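Local coordinates for DYNE8 (Micromonospora chersina, PDB 4AMM), which is the acyltransferase domain of an iterative enediyne polyketide synthase that serves dynemicin biosynthesis and probably loads malonyl extender units, at residues A[138-142]-A[271-275]; A[144-148]-A[201-206]. One frame throughout, in Å; residues are numbered along the deposited sequence.

Contact 1: A[138-142]-A[271-275]; sequences PAEPV and LAVSH
P141 lies over the peptide that joins A272 to V273, where an inverse gamma turn centred on A272 meets an extended chain with the backbone angles of a polyproline II segment. The 271-275 chain is the start of the connection from the mixed sheet, which in acyltransferases forms the small ferredoxin-like subdomain, back to helix 283-294. The 138-142 chain is the last part of the long loop that enters helix 144-165. Packing is tightest around A272, the buried residue among those that touch. Its methyl group points at the opposing chain and meets A139 CB at 3.9 Å and A139 O at 3.7 Å, while P109, earlier in the same long loop as 138-142, touches the same methyl. The A272 carbonyl faces the proline: its O is 3.3 Å from P141 CA in a CA-H...O contact bent to 141° at the hydrogen, and 3.6 Å from P141 CB. A water completes the polar side of the junction. It accepts from V142 N at 2.9 Å and donates to A272 O at 2.7 Å, spanning two backbone atoms too far apart to bond directly, so A272 O takes both a water proton and the weaker carbon donor. The solvent side is looser. E140, whose side chain starts away from 271-275, is exposed, and S274, itself exposed, offers little beyond its hydroxyl. Before it, V273 O accepts a hydrogen bond from R251 NH2; after it, H275 opens the HAFH sequence that in this family is linked to preference for malonyl units. With OG opposite its own carbonyl carbon (chi1 -62°), S274 brings the hydroxyl up to the pyrrolidine ring, where OG rests 3.5 Å from P141 CG.

Contact 2: A[144-148]-A[201-206]; sequences TAVAQ and RGEAMS
Q148 reaches across to R201 and M205 where the first turn of helix 144-165 packs almost antiparallel (156°) against the last turns of helix 191-206, their axes 7.3 Å apart. G202, with no side chain on the face toward 144-148, lets its CA come within 4.0 Å of A145 CA; T144 CG2 touches G202 O and S206 N. The polar interior is organised by the Q148 amide. The Q148 chain is extended beyond CG, which leans to the backbone N side (chi1 -66°), and crosses R201 at about a right angle. Q148 OE1 accepts from R201 NH1 at 2.9 Å; the bond lies in the guanidinium plane, yet the donor stands well above the carbonyl plane and misses the lone-pair direction. Q148 NE2 spends its two protons differently: a nearly straight bond (168°) to T144 OG1 at 2.9 Å, within the amide plane, and a weak one to M205 SD at 3.4 Å. T144 OG1 also pairs with Q106 NE2. The M205 sulfur, besides taking that proton, covers one face of the guanidinium near its rim. Toward the end of helix 191-206, S206 OG donates back to E203 O at 2.8 Å, a carbonyl that S206 N also approaches. R201 NH2 bonds to S176 OG, the serine of a GHSLG sequence that fits a nucleophile elbow. The bonds at NH1 and NH2, with the sulfur on one face, would limit the guanidinium's rotation beside this serine, a position consistent with R201 being the counterpart of the arginine that binds the malonyl carboxylate in related acyltransferases.

Overall arrangement
The two contacts lie on the same side of the chain's centre, their own centres 14 Å apart. Along the chain the order is 138-142, 144-148, 201-206, 271-275, so contact 2 is nested within the loop closed by contact 1. D143 alone separates the two first segments: the extended chain of contact 1 runs straight into helix 144-165, and V142 packs on A147. The second segments meet through H275 NE2, which bonds to A207 O and more weakly to S206 O, tying the chain that leaves the mixed sheet to the end of helix 191-206. Contact 2 lies beside the probable nucleophile elbow through R201, whereas contact 1 is a surface contact.

Contact 1: A[138-142]-A[271-275]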
loop_
_atom_site.group_PDB
_atom_site.type_symbol
_atom_site.label_atom_id
_atom_site.label_comp_id
_atom_site.label_asym_id
_atom_site.label_seq_id
_atom_site.Cartn_x
_atom_site.Cartn_y
_atom_site.Cartn_z
ATOM N N PRO A 138 7.787 24.710 9.160
ATOM C CA PRO A 138 7.912 23.468 8.348
ATOM C C PRO A 138 7.197 22.253 8.941
ATOM O O PRO A 138 6.893 22.249 10.133
ATOM C CB PRO A 138 9.421 23.197 8.336
ATOM C CG PRO A 138 10.072 24.509 8.656
ATOM C CD PRO A 138 9.108 25.229 9.574
ATOM N N ALA A 139 6.950 21.220 8.125
ATOM C CA ALA A 139 6.524 19.929 8.671
ATOM C C ALA A 139 7.674 19.350 9.515
ATOM O O ALA A 139 8.872 19.612 9.239
ATOM C CB ALA A 139 6.110 18.948 7.558
ATOM N N GLU A 140 7.304 18.592 10.543
ATOM C CA GLU A 140 8.302 17.907 11.357
ATOM C C GLU A 140 8.599 16.606 10.675
ATOM O O GLU A 140 7.679 15.971 10.156
ATOM C CB GLU A 140 7.801 17.612 12.774
ATOM C CG GLU A 140 8.281 18.632 13.802
ATOM C CD GLU A 140 8.201 18.095 15.218
ATOM O OE1 GLU A 140 8.622 16.927 15.447
ATOM O OE2 GLU A 140 7.719 18.841 16.108
ATOM N N PRO A 141 9.882 16.206 10.653
ATOM C CA PRO A 141 10.166 14.853 10.143
ATOM C C PRO A 141 9.427 13.776 10.944
ATOM O O PRO A 141 9.075 14.001 12.118
ATOM C CB PRO A 141 11.669 14.699 10.389
ATOM C CG PRO A 141 12.214 16.033 10.439
ATOM C CD PRO A 141 11.109 16.857 11.132
ATOM N N VAL A 142 9.238 12.598 10.340
ATOM C CA VAL A 142 8.770 11.421 11.097
ATOM C C VAL A 142 9.844 11.091 12.224
ATOM O O VAL A 142 11.034 11.157 11.948
ATOM C CB VAL A 142 8.597 10.239 10.097
ATOM C CG1 VAL A 142 8.196 8.997 10.871
ATOM C CG2 VAL A 142 7.510 10.566 8.988
ATOM N N LEU A 271 11.929 17.326 1.079
ATOM C CA LEU A 271 11.150 16.551 1.983
ATOM C C LEU A 271 11.515 16.864 3.458
ATOM O O LEU A 271 12.645 17.270 3.776
ATOM C CB LEU A 271 11.345 15.032 1.709
ATOM C CG LEU A 271 10.943 14.645 0.280
ATOM C CD1 LEU A 271 11.097 13.193 0.118
ATOM C CD2 LEU A 271 9.481 15.004 -0.035
ATOM N N ALA A 272 10.530 16.653 4.333
ATOM C CA ALA A 272 10.750 16.833 5.790
ATOM C C ALA A 272 11.316 15.583 6.364
ATOM O O ALA A 272 10.612 14.715 6.919
ATOM C CB ALA A 272 9.416 17.194 6.491
ATOM N N VAL A 273 12.621 15.507 6.264
ATOM C CA VAL A 273 13.440 14.448 6.866
ATOM C C VAL A 273 14.782 15.042 7.129
ATOM O O VAL A 273 15.312 15.844 6.353
ATOM C CB VAL A 273 13.461 13.235 5.874
ATOM C CG1 VAL A 273 13.994 13.608 4.527
ATOM C CG2 VAL A 273 14.070 12.019 6.403
ATOM N N SER A 274 15.395 14.518 8.200
ATOM C CA SER A 274 16.723 14.970 8.631
ATOM C C SER A 274 17.771 13.963 8.359
ATOM O O SER A 274 18.870 14.018 8.922
ATOM C CB SER A 274 16.694 15.191 10.193
ATOM O OG SER A 274 15.746 16.208 10.502
ATOM N N HIS A 275 17.461 12.955 7.496
ATOM C CA HIS A 275 18.413 11.888 7.108
ATOM C C HIS A 275 18.332 11.654 5.651
ATOM O O HIS A 275 17.212 11.656 5.104
ATOM C CB HIS A 275 18.056 10.603 7.775
ATOM C CG HIS A 275 18.137 10.593 9.261
ATOM N ND1 HIS A 275 17.159 11.163 10.043
ATOM C CD2 HIS A 275 19.043 10.024 10.097
ATOM C CE1 HIS A 275 17.452 10.922 11.327
ATOM N NE2 HIS A 275 18.620 10.304 11.379
HETATM O O HOH W 1 10.561 12.198 7.794
#

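Contact 2: A[144-148]-A[201-206]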
loop_
_atom_site.group_PDB
_atom_site.type_symbol
_atom_site.label_atom_id
_atom_site.label_comp_id
_atom_site.label_asym_id
_atom_site.label_seq_id
_atom_site.Cartn_x
_atom_site.Cartn_y
_atom_site.Cartn_z
ATOM N N THR A 144 11.673 8.446 13.485
ATOM C CA THR A 144 11.741 7.128 12.871
ATOM C C THR A 144 11.830 6.009 13.929
ATOM O O THR A 144 11.353 4.876 13.701
ATOM C CB THR A 144 12.870 7.081 11.790
ATOM O OG1 THR A 144 12.595 6.008 10.859
ATOM C CG2 THR A 144 14.216 6.763 12.345
ATOM N N ALA A 145 12.409 6.247 15.120
ATOM C CA ALA A 145 12.546 5.167 16.139
ATOM C C ALA A 145 11.147 4.764 16.653
ATOM O O ALA A 145 10.968 3.675 17.075
ATOM C CB ALA A 145 13.427 5.642 17.290
ATOM N N VAL A 146 10.208 5.703 16.617
ATOM C CA VAL A 146 8.832 5.469 17.091
ATOM C C VAL A 146 8.016 4.991 15.877
ATOM O O VAL A 146 7.260 4.019 16.018
ATOM C CB VAL A 146 8.185 6.775 17.665
ATOM C CG1 VAL A 146 6.692 6.589 17.912
ATOM C CG2 VAL A 146 8.905 7.191 18.987
ATOM N N ALA A 147 8.192 5.578 14.700
ATOM C CA ALA A 147 7.315 5.283 13.562
ATOM C C ALA A 147 7.533 3.900 13.020
ATOM O O ALA A 147 6.507 3.271 12.613
ATOM C CB ALA A 147 7.540 6.299 12.484
ATOM N N GLN A 148 8.754 3.411 12.938
ATOM C CA GLN A 148 8.968 2.124 12.269
ATOM C C GLN A 148 8.228 1.002 12.982
ATOM O O GLN A 148 7.451 0.279 12.283
ATOM C CB GLN A 148 10.451 1.840 12.058
ATOM C CG GLN A 148 11.103 2.840 11.055
ATOM C CD GLN A 148 12.409 2.352 10.538
ATOM O OE1 GLN A 148 12.671 1.177 10.435
ATOM N NE2 GLN A 148 13.324 3.309 10.225
ATOM N N ARG A 201 15.543 -1.467 13.935
ATOM C CA ARG A 201 15.834 -0.800 12.670
ATOM C C ARG A 201 15.514 0.674 12.854
ATOM O O ARG A 201 16.311 1.536 12.443
ATOM C CB ARG A 201 14.960 -1.385 11.563
ATOM C CG ARG A 201 15.232 -0.846 10.140
ATOM C CD ARG A 201 14.296 -1.572 9.171
ATOM N NE ARG A 201 14.598 -1.307 7.748
ATOM C CZ ARG A 201 14.120 -0.257 7.082
ATOM N NH1 ARG A 201 13.429 0.708 7.686
ATOM N NH2 ARG A 201 14.355 -0.171 5.776
ATOM N N GLY A 202 14.403 1.025 13.475
ATOM C CA GLY A 202 14.098 2.428 13.692
ATOM C C GLY A 202 15.063 3.061 14.651
ATOM O O GLY A 202 15.508 4.221 14.411
ATOM N N GLU A 203 15.486 2.346 15.681
ATOM C CA GLU A 203 16.525 2.923 16.607
ATOM C C GLU A 203 17.827 3.163 15.808
ATOM O O GLU A 203 18.416 4.276 15.886
ATOM C CB GLU A 203 16.717 1.975 17.778
ATOM C CG GLU A 203 17.851 2.412 18.769
ATOM C CD GLU A 203 18.195 1.345 19.851
ATOM O OE1 GLU A 203 18.857 0.331 19.540
ATOM O OE2 GLU A 203 17.777 1.516 21.015
ATOM N N ALA A 204 18.236 2.195 14.980
ATOM C CA ALA A 204 19.570 2.347 14.242
ATOM C C ALA A 204 19.440 3.543 13.272
ATOM O O ALA A 204 20.328 4.406 13.184
ATOM C CB ALA A 204 19.922 1.073 13.491
ATOM N N MET A 205 18.344 3.632 12.557
ATOM C CA MET A 205 18.186 4.636 11.511
ATOM C C MET A 205 17.954 6.034 12.070
ATOM O O MET A 205 18.134 7.004 11.343
ATOM C CB MET A 205 17.048 4.292 10.573
ATOM C CG MET A 205 17.403 3.023 9.730
ATOM S SD MET A 205 16.165 2.446 8.627
ATOM C CE MET A 205 16.162 3.786 7.460
ATOM N N SER A 206 17.555 6.169 13.336
ATOM C CA SER A 206 17.314 7.498 13.941
ATOM C C SER A 206 18.629 8.190 14.342
ATOM O O SER A 206 18.612 9.360 14.466
ATOM C CB SER A 206 16.443 7.336 15.191
ATOM O OG SER A 206 17.157 6.762 16.266
#